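Long-range contacts in methylmalonyl-CoA epimerase, mitochondrial (Homo sapiens, PDB 3RMU), which interconverts the (R) and (S) forms of methylmalonyl-CoA in propionyl-CoA metabolism, using a bound metal ion, here cobalt: residues 4-9 / 81-86; 10-15 / 68-73; 114-119 / 128-133. All coordinates share one frame; numbering follows the deposited sequence.

Contacts 1 and 3 lie in one mixed sheet, their centres about 8 Å apart, and meet where Ile81 and Glu130 pair through the backbone; each also sends a ligand, His8 or Glu130, to the same cobalt ion. Both have ladders of backbone hydrogen bonds and an apolar face; the metal side is mainly polar in contact 1 (Asn7, His8, Glu84) but mixes Glu130 and Glu132 with Val116 and Phe118 in contact 3. Contact 2 continues strand 3-12, its centre about 21 Å from that of contact 1. There the strand runs out into a turn beside helix 67-72, less buried, and only apolar side-chain packing joins the segments. Contact 1 is the most buried.

Contact 1 of 3, residues 4-9 / 81-86. With CO (cobalt (II) ion), chain E.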
ATOM      1  N   GLY A   4     -13.590   6.435  -5.509  1.00 18.11           N
ATOM      2  CA  GLY A   4     -14.159   5.737  -4.329  1.00 19.35           C
ATOM      3  C   GLY A   4     -13.136   5.151  -3.373  1.00 20.42           C
ATOM      4  O   GLY A   4     -12.118   5.781  -3.050  1.00 18.20           O
ATOM      5  N   ARG A   5     -13.412   3.931  -2.896  1.00 18.06           N
ATOM      6  CA  ARG A   5     -12.643   3.324  -1.820  1.00 15.11           C
ATOM      7  C   ARG A   5     -11.357   2.679  -2.305  1.00 13.39           C
ATOM      8  O   ARG A   5     -11.213   2.377  -3.463  1.00 15.03           O
ATOM      9  CB  ARG A   5     -13.480   2.250  -1.050  1.00 21.75           C
ATOM     10  CG  ARG A   5     -13.948   1.024  -1.868  1.00 28.17           C
ATOM     11  CD  ARG A   5     -14.671  -0.050  -0.996  1.00 28.92           C
ATOM     12  NE  ARG A   5     -15.827   0.505  -0.278  1.00 35.67           N
ATOM     13  CZ  ARG A   5     -17.064   0.619  -0.777  1.00 48.48           C
ATOM     14  NH1 ARG A   5     -17.346   0.202  -2.014  1.00 47.68           N
ATOM     15  NH2 ARG A   5     -18.040   1.143  -0.029  1.00 23.22           N
ATOM     16  N   LEU A   6     -10.476   2.379  -1.376  1.00 13.76           N
ATOM     17  CA  LEU A   6      -9.340   1.527  -1.670  1.00 12.97           C
ATOM     18  C   LEU A   6      -9.833   0.095  -1.660  1.00 12.97           C
ATOM     19  O   LEU A   6     -10.229  -0.424  -0.637  1.00 18.46           O
ATOM     20  CB  LEU A   6      -8.207   1.720  -0.663  1.00 14.70           C
ATOM     21  CG  LEU A   6      -6.969   0.854  -0.939  1.00 18.82           C
ATOM     22  CD1 LEU A   6      -6.153   1.614  -1.905  1.00 17.04           C
ATOM     23  CD2 LEU A   6      -6.217   0.587   0.360  1.00 26.29           C
ATOM     24  N   ASN A   7      -9.832  -0.528  -2.825  1.00 13.79           N
ATOM     25  CA  ASN A   7     -10.203  -1.921  -3.002  1.00 13.55           C
ATOM     26  C   ASN A   7      -9.108  -2.874  -2.468  1.00 18.28           C
ATOM     27  O   ASN A   7      -9.396  -3.766  -1.708  1.00 18.38           O
ATOM     28  CB  ASN A   7     -10.538  -2.165  -4.467  1.00 16.40           C
ATOM     29  CG  ASN A   7     -10.943  -3.567  -4.739  1.00 23.03           C
ATOM     30  OD1 ASN A   7     -10.119  -4.484  -4.786  1.00 26.06           O
ATOM     31  ND2 ASN A   7     -12.246  -3.760  -4.930  1.00 26.92           N
ATOM     32  N   HIS A   8      -7.850  -2.663  -2.828  1.00 13.39           N
ATOM     33  CA  HIS A   8      -6.769  -3.485  -2.297  1.00 15.31           C
ATOM     34  C   HIS A   8      -5.437  -2.778  -2.351  1.00 15.35           C
ATOM     35  O   HIS A   8      -5.271  -1.813  -3.127  1.00 17.30           O
ATOM     36  CB  HIS A   8      -6.660  -4.860  -3.031  1.00 15.94           C
ATOM     37  CG  HIS A   8      -6.464  -4.810  -4.529  1.00 18.27           C
ATOM     38  ND1 HIS A   8      -7.514  -4.864  -5.414  1.00 18.08           N
ATOM     39  CD2 HIS A   8      -5.332  -4.904  -5.295  1.00 17.09           C
ATOM     40  CE1 HIS A   8      -7.045  -4.890  -6.657  1.00 22.65           C
ATOM     41  NE2 HIS A   8      -5.718  -4.894  -6.611  1.00 15.19           N
ATOM     42  N   VAL A   9      -4.521  -3.254  -1.512  1.00 12.11           N
ATOM     43  CA  VAL A   9      -3.103  -2.956  -1.649  1.00 14.99           C
ATOM     44  C   VAL A   9      -2.518  -4.261  -2.109  1.00 14.01           C
ATOM     45  O   VAL A   9      -2.787  -5.286  -1.492  1.00 15.67           O
ATOM     46  CB  VAL A   9      -2.458  -2.486  -0.345  1.00 19.65           C
ATOM     47  CG1 VAL A   9      -0.943  -2.364  -0.528  1.00 23.10           C
ATOM     48  CG2 VAL A   9      -2.992  -1.168   0.022  1.00 31.33           C
ATOM     49  N   ILE A  81      -1.630   0.014  -5.653  1.00 16.77           N
ATOM     50  CA  ILE A  81      -2.883   0.220  -4.910  1.00 19.45           C
ATOM     51  C   ILE A  81      -4.020   0.218  -5.908  1.00 19.76           C
ATOM     52  O   ILE A  81      -3.858   0.663  -7.053  1.00 23.43           O
ATOM     53  CB  ILE A  81      -2.843   1.515  -4.107  1.00 19.47           C
ATOM     54  CG1 ILE A  81      -2.516   2.741  -4.995  1.00 22.52           C
ATOM     55  CG2 ILE A  81      -1.776   1.399  -2.975  1.00 23.68           C
ATOM     56  CD1 ILE A  81      -2.661   4.107  -4.261  1.00 29.33           C
ATOM     57  N   CYS A  82      -5.186  -0.259  -5.499  1.00 18.46           N
ATOM     58  CA  CYS A  82      -6.295  -0.275  -6.383  1.00 14.88           C
ATOM     59  C   CYS A  82      -7.419   0.547  -5.790  1.00 19.25           C
ATOM     60  O   CYS A  82      -7.883   0.269  -4.685  1.00 15.65           O
ATOM     61  CB  CYS A  82      -6.772  -1.690  -6.673  1.00 16.65           C
ATOM     62  SG  CYS A  82      -8.298  -1.746  -7.633  1.00 20.41           S
ATOM     63  N   ILE A  83      -7.822   1.572  -6.526  1.00 17.57           N
ATOM     64  CA  ILE A  83      -8.902   2.456  -6.097  1.00 16.28           C
ATOM     65  C   ILE A  83     -10.123   2.326  -7.026  1.00 18.07           C
ATOM     66  O   ILE A  83     -10.015   2.265  -8.267  1.00 17.29           O
ATOM     67  CB  ILE A  83      -8.421   3.943  -6.001  1.00 15.16           C
ATOM     68  CG1 ILE A  83      -7.134   4.070  -5.191  1.00 17.58           C
ATOM     69  CG2 ILE A  83      -9.525   4.880  -5.390  1.00 16.01           C
ATOM     70  CD1 ILE A  83      -6.571   5.498  -5.156  1.00 17.87           C
ATOM     71  N   GLU A  84     -11.303   2.297  -6.423  1.00 14.39           N
ATOM     72  CA  GLU A  84     -12.519   2.158  -7.192  1.00 18.02           C
ATOM     73  C   GLU A  84     -12.949   3.469  -7.826  1.00 21.00           C
ATOM     74  O   GLU A  84     -12.684   4.552  -7.308  1.00 19.15           O
ATOM     75  CB  GLU A  84     -13.645   1.581  -6.338  1.00 22.35           C
ATOM     76  CG  GLU A  84     -13.301   0.163  -5.911  1.00 29.53           C
ATOM     77  CD  GLU A  84     -14.345  -0.488  -5.061  1.00 31.34           C
ATOM     78  OE1 GLU A  84     -15.424   0.105  -4.858  1.00 28.85           O
ATOM     79  OE2 GLU A  84     -14.074  -1.603  -4.581  1.00 31.54           O
ATOM     80  N   VAL A  85     -13.608   3.359  -8.965  1.00 19.94           N
ATOM     81  CA  VAL A  85     -14.194   4.514  -9.614  1.00 19.81           C
ATOM     82  C   VAL A  85     -15.597   4.126 -10.052  1.00 23.19           C
ATOM     83  O   VAL A  85     -15.877   2.949 -10.267  1.00 21.27           O
ATOM     84  CB  VAL A  85     -13.370   5.018 -10.845  1.00 19.65           C
ATOM     85  CG1 VAL A  85     -11.973   5.490 -10.420  1.00 20.38           C
ATOM     86  CG2 VAL A  85     -13.286   3.945 -11.944  1.00 20.82           C
ATOM     87  N   ASP A  86     -16.500   5.088 -10.179  1.00 26.42           N
ATOM     88  CA  ASP A  86     -17.868   4.677 -10.538  1.00 31.34           C
ATOM     89  C   ASP A  86     -18.040   4.350 -12.025  1.00 30.16           C
ATOM     90  O   ASP A  86     -18.918   3.583 -12.374  1.00 34.48           O
ATOM     91  CB  ASP A  86     -18.955   5.650 -10.033  1.00 36.23           C
ATOM     92  CG  ASP A  86     -18.809   7.028 -10.596  1.00 45.64           C
ATOM     93  OD1 ASP A  86     -17.811   7.269 -11.312  1.00 62.28           O
ATOM     94  OD2 ASP A  86     -19.676   7.891 -10.320  1.00 77.52           O
TER
HETATM   95 CO    CO E   1      -4.717  -5.225  -8.318  1.00 20.78          CO
HETATM   96  O   HOH W   1     -15.947   2.741  -3.932  1.00 20.84           O
HETATM   97  O   HOH W   2      -4.383  -6.438 -10.273  1.00 28.81           O
HETATM   98  O   HOH W   3      -6.208  -6.912  -9.032  1.00 33.99           O
HETATM   99  O   HOH W   4      -3.840  -7.209  -7.456  1.00 29.24           O
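The Cys82 CB sits over one face of the His8 imidazole, offset toward the rim, 3.4 Å from the ring centroid in a CH-pi contact. His8 places its ring there with CG between the backbone N and the carbonyl carbon (chi1 57°), and its NE2 binds the cobalt ion at 2.0 Å. The other ring nitrogen is held from within the strand: His8 ND1 donates to Asn7 OD1 at 2.7 Å, the acceptor lying close to the imidazole plane, which would fix the rotation of the ring. Asn7 is positioned in turn by Glu84, since Asn7 ND2 donates to Glu84 OE2 at 2.8 Å in a nearly straight bond (173°) that uses the anti lone pair of the carboxylate. The second carboxylate oxygen, Glu84 OE1, has a weak salt bridge to Arg5 NH1 (3.4 Å), with guanidinium and carboxylate planes 78° apart, and a water links it to Arg5 N. A second-shell chain thus runs from the solvent-side arginine to the metal ligand.

The strands run antiparallel, with a classic beta bulge in which Asn7 and His8 both face Cys82: Asn7 N donates to Cys82 O at 2.8 Å, His8 N only weakly, at 3.5 Å. The bulge is consistent with consecutive residues, Asn7 and His8, both reaching the metal side. On the other face, Leu6 CD1 packs 4.0 Å from Ile81 CB, and Val9 lies against Ile81. His80 and Glu130 complete the protein ligands of the cobalt ion, in a vicinal-oxygen-chelate domain. Strand 3-12 is flanked by strand 53-59 and strand 77-85 by strand 129-133, while the Leu6 and Val9 face meets Thr52 and Val9 of the second subunit.

Contact 2 of 3, residues 10-15 / 68-73; sequences AIAVPD and GFLQKN
Ala12 ends the strand in 10-15 with its CB directed at the helical turn 68-72, and the chain stays extended at Val13 and turns at Pro14, passing Leu70, the closest alpha carbons being those of Pro14 and Leu70, 6.8 Å apart. Ala12 CB lies 3.7 Å from Phe69 CD2 and approaches the ring obliquely. Phe69 reaches it because its CG is anti to the backbone N (chi1 -174°), which carries the ring off the helix toward the strand. The same methyl is 4.2 Å from Leu70 CG, and so touches two consecutive helix residues. Leu70 spreads its branches along the Val13-Pro14 peptide: CD1 is 3.8 Å from Val13 O, while CD2 is 3.9 Å from Pro14 N.

In this vicinal-oxygen-chelate fold, this is where strand 3-12 leaves the sheet for helix 16-26. Asp15 takes the N-cap position of that helix, its OD1 accepting from Lys18 N, and Val13 O accepts from His58 ND1.

Asn73 is the first residue after helix 67-72. Asn73 ND2 donates to Phe69 O at 2.9 Å (163°), a carbonyl that also accepts from Asn73 N, and the Asn73 side-chain nitrogen lies 3.4 Å above the plane of the Phe69 ring, over its centre. His79 on strand 77-85 meets that ring edge-to-face.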
ATOM      1  N   ALA A  10      -1.749  -4.260  -3.198  1.00 16.06           N
ATOM      2  CA  ALA A  10      -1.164  -5.500  -3.760  1.00 16.59           C
ATOM      3  C   ALA A  10       0.305  -5.572  -3.316  1.00 16.65           C
ATOM      4  O   ALA A  10       1.042  -4.611  -3.478  1.00 19.24           O
ATOM      5  CB  ALA A  10      -1.138  -5.485  -5.307  1.00 16.62           C
ATOM      6  N   ILE A  11       0.681  -6.713  -2.771  1.00 16.22           N
ATOM      7  CA  ILE A  11       2.071  -6.989  -2.338  1.00 20.74           C
ATOM      8  C   ILE A  11       2.582  -8.175  -3.120  1.00 23.04           C
ATOM      9  O   ILE A  11       1.945  -9.230  -3.109  1.00 21.24           O
ATOM     10  CB  ILE A  11       2.156  -7.347  -0.803  1.00 18.48           C
ATOM     11  CG1 ILE A  11       1.413  -6.356   0.086  1.00 25.31           C
ATOM     12  CG2 ILE A  11       3.652  -7.543  -0.368  1.00 19.37           C
ATOM     13  CD1 ILE A  11       1.788  -4.950  -0.014  1.00 26.83           C
ATOM     14  N   ALA A  12       3.722  -8.012  -3.816  1.00 17.34           N
ATOM     15  CA  ALA A  12       4.396  -9.099  -4.466  1.00 25.19           C
ATOM     16  C   ALA A  12       5.281  -9.814  -3.447  1.00 24.56           C
ATOM     17  O   ALA A  12       5.990  -9.180  -2.663  1.00 24.15           O
ATOM     18  CB  ALA A  12       5.235  -8.579  -5.627  1.00 20.28           C
ATOM     19  N   VAL A  13       5.173 -11.133  -3.395  1.00 26.67           N
ATOM     20  CA  VAL A  13       5.966 -11.919  -2.440  1.00 26.08           C
ATOM     21  C   VAL A  13       6.657 -13.026  -3.164  1.00 27.98           C
ATOM     22  O   VAL A  13       6.110 -13.595  -4.120  1.00 27.74           O
ATOM     23  CB  VAL A  13       5.096 -12.469  -1.308  1.00 27.97           C
ATOM     24  CG1 VAL A  13       4.472 -11.296  -0.512  1.00 22.56           C
ATOM     25  CG2 VAL A  13       4.031 -13.426  -1.807  1.00 20.35           C
ATOM     26  N   PRO A  14       7.877 -13.370  -2.716  1.00 28.12           N
ATOM     27  CA  PRO A  14       8.634 -14.433  -3.377  1.00 35.70           C
ATOM     28  C   PRO A  14       8.147 -15.809  -2.951  1.00 33.01           C
ATOM     29  O   PRO A  14       8.467 -16.791  -3.584  1.00 31.88           O
ATOM     30  CB  PRO A  14      10.051 -14.187  -2.895  1.00 36.50           C
ATOM     31  CG  PRO A  14       9.871 -13.530  -1.557  1.00 27.35           C
ATOM     32  CD  PRO A  14       8.665 -12.678  -1.682  1.00 31.90           C
ATOM     33  N   ASP A  15       7.345 -15.882  -1.893  1.00 28.18           N
ATOM     34  CA  ASP A  15       6.847 -17.173  -1.459  1.00 32.03           C
ATOM     35  C   ASP A  15       5.444 -16.984  -0.966  1.00 29.99           C
ATOM     36  O   ASP A  15       5.235 -16.493   0.133  1.00 27.90           O
ATOM     37  CB  ASP A  15       7.755 -17.759  -0.357  1.00 34.55           C
ATOM     38  CG  ASP A  15       7.409 -19.195  -0.013  1.00 41.70           C
ATOM     39  OD1 ASP A  15       6.221 -19.510   0.174  1.00 34.14           O
ATOM     40  OD2 ASP A  15       8.338 -20.023   0.074  1.00 58.22           O
ATOM     41  N   GLY A  68       9.220  -9.366 -13.090  1.00 42.80           N
ATOM     42  CA  GLY A  68      10.306  -8.371 -13.158  1.00 48.89           C
ATOM     43  C   GLY A  68      10.456  -7.589 -11.861  1.00 46.82           C
ATOM     44  O   GLY A  68      11.563  -7.283 -11.431  1.00 45.58           O
ATOM     45  N   PHE A  69       9.329  -7.286 -11.223  1.00 43.77           N
ATOM     46  CA  PHE A  69       9.355  -6.642  -9.913  1.00 42.87           C
ATOM     47  C   PHE A  69      10.096  -7.511  -8.873  1.00 41.32           C
ATOM     48  O   PHE A  69      10.832  -6.994  -8.039  1.00 37.74           O
ATOM     49  CB  PHE A  69       7.933  -6.342  -9.470  1.00 40.64           C
ATOM     50  CG  PHE A  69       7.842  -5.551  -8.207  1.00 39.74           C
ATOM     51  CD1 PHE A  69       7.913  -4.165  -8.229  1.00 45.31           C
ATOM     52  CD2 PHE A  69       7.686  -6.183  -7.000  1.00 26.76           C
ATOM     53  CE1 PHE A  69       7.809  -3.430  -7.061  1.00 45.50           C
ATOM     54  CE2 PHE A  69       7.578  -5.446  -5.818  1.00 37.55           C
ATOM     55  CZ  PHE A  69       7.640  -4.070  -5.861  1.00 36.10           C
ATOM     56  N   LEU A  70       9.935  -8.829  -8.963  1.00 40.60           N
ATOM     57  CA  LEU A  70      10.451  -9.737  -7.940  1.00 39.83           C
ATOM     58  C   LEU A  70      11.920 -10.025  -8.126  1.00 44.36           C
ATOM     59  O   LEU A  70      12.581 -10.460  -7.195  1.00 48.40           O
ATOM     60  CB  LEU A  70       9.659 -11.042  -7.915  1.00 37.59           C
ATOM     61  CG  LEU A  70       8.404 -10.958  -7.042  1.00 34.02           C
ATOM     62  CD1 LEU A  70       7.451 -12.124  -7.320  1.00 42.56           C
ATOM     63  CD2 LEU A  70       8.782 -10.907  -5.559  1.00 34.19           C
ATOM     64  N   GLN A  71      12.424  -9.766  -9.327  1.00 51.25           N
ATOM     65  CA  GLN A  71      13.855  -9.739  -9.574  1.00 58.26           C
ATOM     66  C   GLN A  71      14.523  -8.497  -8.953  1.00 59.63           C
ATOM     67  O   GLN A  71      15.628  -8.599  -8.411  1.00 67.12           O
ATOM     68  CB  GLN A  71      14.135  -9.817 -11.079  1.00 64.56           C
ATOM     69  CG  GLN A  71      13.741 -11.161 -11.699  1.00 75.46           C
ATOM     70  CD  GLN A  71      13.860 -11.187 -13.220  1.00 89.95           C
ATOM     71  OE1 GLN A  71      14.642 -10.439 -13.814  1.00 94.68           O
ATOM     72  NE2 GLN A  71      13.083 -12.062 -13.857  1.00 86.99           N
ATOM     73  N   LYS A  72      13.874  -7.335  -9.042  1.00 55.99           N
ATOM     74  CA  LYS A  72      14.397  -6.102  -8.410  1.00 58.72           C
ATOM     75  C   LYS A  72      14.270  -6.112  -6.884  1.00 56.21           C
ATOM     76  O   LYS A  72      15.145  -5.607  -6.188  1.00 53.73           O
ATOM     77  CB  LYS A  72      13.710  -4.830  -8.960  1.00 57.39           C
ATOM     78  CG  LYS A  72      14.635  -3.927  -9.789  1.00 74.62           C
ATOM     79  CD  LYS A  72      14.193  -2.464  -9.755  1.00 81.31           C
ATOM     80  CE  LYS A  72      15.005  -1.618 -10.737  1.00 85.20           C
ATOM     81  NZ  LYS A  72      14.435  -0.250 -10.939  1.00 86.93           N
ATOM     82  N   ASN A  73      13.169  -6.671  -6.384  1.00 49.28           N
ATOM     83  CA  ASN A  73      12.847  -6.683  -4.956  1.00 46.57           C
ATOM     84  C   ASN A  73      12.717  -8.132  -4.499  1.00 45.38           C
ATOM     85  O   ASN A  73      11.634  -8.718  -4.549  1.00 40.32           O
ATOM     86  CB  ASN A  73      11.544  -5.907  -4.706  1.00 43.94           C
ATOM     87  CG  ASN A  73      11.560  -4.531  -5.354  1.00 48.90           C
ATOM     88  OD1 ASN A  73      11.947  -3.537  -4.728  1.00 53.82           O
ATOM     89  ND2 ASN A  73      11.184  -4.477  -6.633  1.00 40.09           N
TER

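Contact 3 of 3, residues 114-119 / 128-133. With CO (cobalt (II) ion), chain E.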
ATOM      1  N   LYS A 114     -13.792  -7.260 -13.465  1.00 40.62           N
ATOM      2  CA  LYS A 114     -14.237  -5.868 -13.710  1.00 39.79           C
ATOM      3  C   LYS A 114     -13.231  -5.131 -14.593  1.00 34.45           C
ATOM      4  O   LYS A 114     -12.054  -5.467 -14.580  1.00 33.25           O
ATOM      5  CB  LYS A 114     -14.356  -5.124 -12.385  1.00 44.06           C
ATOM      6  CG  LYS A 114     -15.480  -5.617 -11.479  1.00 48.44           C
ATOM      7  CD  LYS A 114     -16.772  -4.890 -11.795  1.00 45.31           C
ATOM      8  CE  LYS A 114     -17.909  -5.352 -10.901  1.00 69.94           C
ATOM      9  NZ  LYS A 114     -17.523  -5.282  -9.461  1.00 68.33           N
ATOM     10  N   PRO A 115     -13.689  -4.136 -15.382  1.00 32.61           N
ATOM     11  CA  PRO A 115     -12.706  -3.400 -16.192  1.00 32.26           C
ATOM     12  C   PRO A 115     -11.733  -2.615 -15.293  1.00 26.94           C
ATOM     13  O   PRO A 115     -12.165  -2.122 -14.251  1.00 25.20           O
ATOM     14  CB  PRO A 115     -13.559  -2.451 -17.050  1.00 32.12           C
ATOM     15  CG  PRO A 115     -14.962  -2.541 -16.553  1.00 38.87           C
ATOM     16  CD  PRO A 115     -15.073  -3.661 -15.568  1.00 39.54           C
ATOM     17  N   VAL A 116     -10.446  -2.553 -15.670  1.00 22.07           N
ATOM     18  CA  VAL A 116      -9.443  -1.774 -14.934  1.00 21.65           C
ATOM     19  C   VAL A 116      -8.520  -1.043 -15.872  1.00 20.63           C
ATOM     20  O   VAL A 116      -8.376  -1.415 -17.021  1.00 28.36           O
ATOM     21  CB  VAL A 116      -8.488  -2.675 -14.047  1.00 22.25           C
ATOM     22  CG1 VAL A 116      -9.294  -3.478 -13.009  1.00 25.93           C
ATOM     23  CG2 VAL A 116      -7.695  -3.604 -14.952  1.00 28.55           C
ATOM     24  N   ILE A 117      -7.889  -0.003 -15.346  1.00 21.52           N
ATOM     25  CA  ILE A 117      -6.798   0.708 -16.017  1.00 26.02           C
ATOM     26  C   ILE A 117      -5.688   0.993 -14.996  1.00 26.01           C
ATOM     27  O   ILE A 117      -5.950   1.099 -13.779  1.00 23.32           O
ATOM     28  CB  ILE A 117      -7.305   2.022 -16.662  1.00 27.81           C
ATOM     29  CG1 ILE A 117      -6.204   2.706 -17.494  1.00 47.46           C
ATOM     30  CG2 ILE A 117      -7.859   3.006 -15.618  1.00 33.27           C
ATOM     31  CD1 ILE A 117      -6.690   3.323 -18.816  1.00 57.38           C
ATOM     32  N   PHE A 118      -4.452   1.099 -15.463  1.00 25.41           N
ATOM     33  CA  PHE A 118      -3.346   1.412 -14.577  1.00 26.64           C
ATOM     34  C   PHE A 118      -2.755   2.787 -14.929  1.00 27.78           C
ATOM     35  O   PHE A 118      -2.654   3.154 -16.108  1.00 35.75           O
ATOM     36  CB  PHE A 118      -2.270   0.314 -14.658  1.00 33.86           C
ATOM     37  CG  PHE A 118      -2.657  -0.979 -13.958  1.00 38.48           C
ATOM     38  CD1 PHE A 118      -2.242  -1.231 -12.652  1.00 32.75           C
ATOM     39  CD2 PHE A 118      -3.431  -1.938 -14.607  1.00 35.62           C
ATOM     40  CE1 PHE A 118      -2.568  -2.443 -12.000  1.00 37.54           C
ATOM     41  CE2 PHE A 118      -3.786  -3.146 -13.959  1.00 37.72           C
ATOM     42  CZ  PHE A 118      -3.350  -3.388 -12.652  1.00 38.97           C
ATOM     43  N   LEU A 119      -2.405   3.555 -13.902  1.00 25.17           N
ATOM     44  CA  LEU A 119      -1.613   4.791 -14.036  1.00 28.57           C
ATOM     45  C   LEU A 119      -0.252   4.563 -13.398  1.00 30.44           C
ATOM     46  O   LEU A 119      -0.144   4.183 -12.229  1.00 30.63           O
ATOM     47  CB  LEU A 119      -2.264   5.968 -13.300  1.00 29.70           C
ATOM     48  CG  LEU A 119      -3.686   6.417 -13.667  1.00 42.95           C
ATOM     49  CD1 LEU A 119      -4.599   5.268 -13.859  1.00 47.83           C
ATOM     50  CD2 LEU A 119      -4.235   7.286 -12.562  1.00 38.29           C
ATOM     51  N   LEU A 128       2.274   2.882  -8.435  1.00 27.83           N
ATOM     52  CA  LEU A 128       1.403   2.301  -9.480  1.00 21.04           C
ATOM     53  C   LEU A 128      -0.021   2.215  -8.987  1.00 24.66           C
ATOM     54  O   LEU A 128      -0.302   1.552  -7.985  1.00 22.05           O
ATOM     55  CB  LEU A 128       1.911   0.938  -9.951  1.00 29.58           C
ATOM     56  CG  LEU A 128       1.018   0.160 -10.923  1.00 28.35           C
ATOM     57  CD1 LEU A 128       0.926   0.846 -12.290  1.00 36.43           C
ATOM     58  CD2 LEU A 128       1.569  -1.254 -11.127  1.00 30.34           C
ATOM     59  N   VAL A 129      -0.920   2.881  -9.692  1.00 22.20           N
ATOM     60  CA  VAL A 129      -2.317   2.954  -9.294  1.00 18.63           C
ATOM     61  C   VAL A 129      -3.195   2.227 -10.309  1.00 22.76           C
ATOM     62  O   VAL A 129      -3.136   2.499 -11.504  1.00 23.06           O
ATOM     63  CB  VAL A 129      -2.801   4.384  -9.123  1.00 22.43           C
ATOM     64  CG1 VAL A 129      -4.308   4.396  -8.776  1.00 19.49           C
ATOM     65  CG2 VAL A 129      -1.957   5.151  -8.051  1.00 24.76           C
ATOM     66  N   GLU A 130      -3.994   1.281  -9.809  1.00 15.26           N
ATOM     67  CA  GLU A 130      -4.987   0.543 -10.634  1.00 15.62           C
ATOM     68  C   GLU A 130      -6.318   1.185 -10.283  1.00 18.37           C
ATOM     69  O   GLU A 130      -6.602   1.431  -9.109  1.00 21.88           O
ATOM     70  CB  GLU A 130      -4.962  -0.917 -10.183  1.00 18.34           C
ATOM     71  CG  GLU A 130      -6.032  -1.841 -10.734  1.00 24.10           C
ATOM     72  CD  GLU A 130      -5.928  -3.289 -10.215  1.00 18.96           C
ATOM     73  OE1 GLU A 130      -5.283  -3.669  -9.160  1.00 22.01           O
ATOM     74  OE2 GLU A 130      -6.525  -4.112 -10.967  1.00 28.69           O
ATOM     75  N   LEU A 131      -7.081   1.558 -11.286  1.00 16.35           N
ATOM     76  CA  LEU A 131      -8.446   2.070 -11.111  1.00 16.28           C
ATOM     77  C   LEU A 131      -9.402   1.001 -11.603  1.00 20.35           C
ATOM     78  O   LEU A 131      -9.223   0.440 -12.679  1.00 17.93           O
ATOM     79  CB  LEU A 131      -8.685   3.356 -11.887  1.00 19.01           C
ATOM     80  CG  LEU A 131      -7.846   4.570 -11.444  1.00 20.81           C
ATOM     81  CD1 LEU A 131      -8.106   5.780 -12.347  1.00 22.19           C
ATOM     82  CD2 LEU A 131      -8.125   4.890  -9.961  1.00 18.81           C
ATOM     83  N   GLU A 132     -10.428   0.731 -10.803  1.00 21.88           N
ATOM     84  CA  GLU A 132     -11.319  -0.380 -11.094  1.00 23.88           C
ATOM     85  C   GLU A 132     -12.734   0.050 -10.936  1.00 22.07           C
ATOM     86  O   GLU A 132     -13.097   0.748  -9.998  1.00 21.42           O
ATOM     87  CB  GLU A 132     -10.994  -1.589 -10.187  1.00 21.54           C
ATOM     88  CG  GLU A 132     -11.973  -2.760 -10.381  1.00 27.65           C
ATOM     89  CD  GLU A 132     -11.577  -4.028  -9.616  1.00 39.22           C
ATOM     90  OE1 GLU A 132     -10.807  -4.863 -10.139  1.00 44.00           O
ATOM     91  OE2 GLU A 132     -12.046  -4.197  -8.489  1.00 29.10           O
ATOM     92  N   GLN A 133     -13.550  -0.364 -11.886  1.00 22.89           N
ATOM     93  CA  GLN A 133     -14.943  -0.040 -11.892  1.00 29.00           C
ATOM     94  C   GLN A 133     -15.618  -0.533 -10.611  1.00 34.11           C
ATOM     95  O   GLN A 133     -15.534  -1.717 -10.300  1.00 35.20           O
ATOM     96  CB  GLN A 133     -15.567  -0.725 -13.124  1.00 33.95           C
ATOM     97  CG  GLN A 133     -17.047  -0.617 -13.215  1.00 39.73           C
ATOM     98  CD  GLN A 133     -17.494   0.756 -13.568  1.00 45.85           C
ATOM     99  OE1 GLN A 133     -17.431   1.166 -14.734  1.00 44.05           O
ATOM    100  NE2 GLN A 133     -17.985   1.479 -12.578  1.00 58.56           N
TER
HETATM  101 CO    CO E   1      -4.717  -5.225  -8.318  1.00 20.78          CO
HETATM  102  O   HOH W   5     -11.146  -6.579 -12.140  1.00 28.18           O
HETATM  103  O   HOH W   2      -4.383  -6.438 -10.273  1.00 28.81           O
HETATM  104  O   HOH W   3      -6.208  -6.912  -9.032  1.00 33.99           O
HETATM  105  O   HOH W   4      -3.840  -7.209  -7.456  1.00 29.24           O
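Phe118 and Glu130 lie side by side on the metal face of the hairpin, ring and carboxylate planes only 21° apart. Glu130 CG stands over the aromatic face, 4.0 Å from the Phe118 ring centroid, and Glu130 CB approaches Phe118 CE1 to 3.4 Å. Extended, with CG anti to the backbone N (chi1 171°), Glu130 carries OE1 to the cobalt ion at 1.9 Å; OE2 stays off the metal, receives weak bonds from two of its waters and rests 3.5 Å from Val116 CG1. The phenylalanine and valine thus both touch the carboxylate, and His80, a fellow metal ligand, meets the Phe118 ring edge-to-face.

The backbone bonds of the Ile117-Leu131 and Leu119-Val129 pairs are short, down to 2.7 Å from Leu119 N to Val129 O. The one at the other end, Gln133 N to Pro115 O, is longer at 3.3 Å although almost straight (175°). Here the packing is looser and partly open to solvent: Lys114 CB touches Glu132 CG, the rest of the chain bends toward Gln133 O, and a water bridges Lys114 N to Glu132 OE1. Glu132 OE2 accepts from His112 ND1, and the Gln133 amide turns away to Asp86 and Ile88.

The reverse face is apolar, with Ile117 CG2 3.8 Å from Leu131 CB and Leu119 CD1 against Leu131 CD1. Helix 88-97 covers it through Ile88, Val92 and Leu95, and Tyr23 and Leu27 of the second subunit reach Val129 and Leu119. Within the sheet, the hairpin fits between strand 77-85, beside 129-133, and the short strand 108-109, beside 115-119.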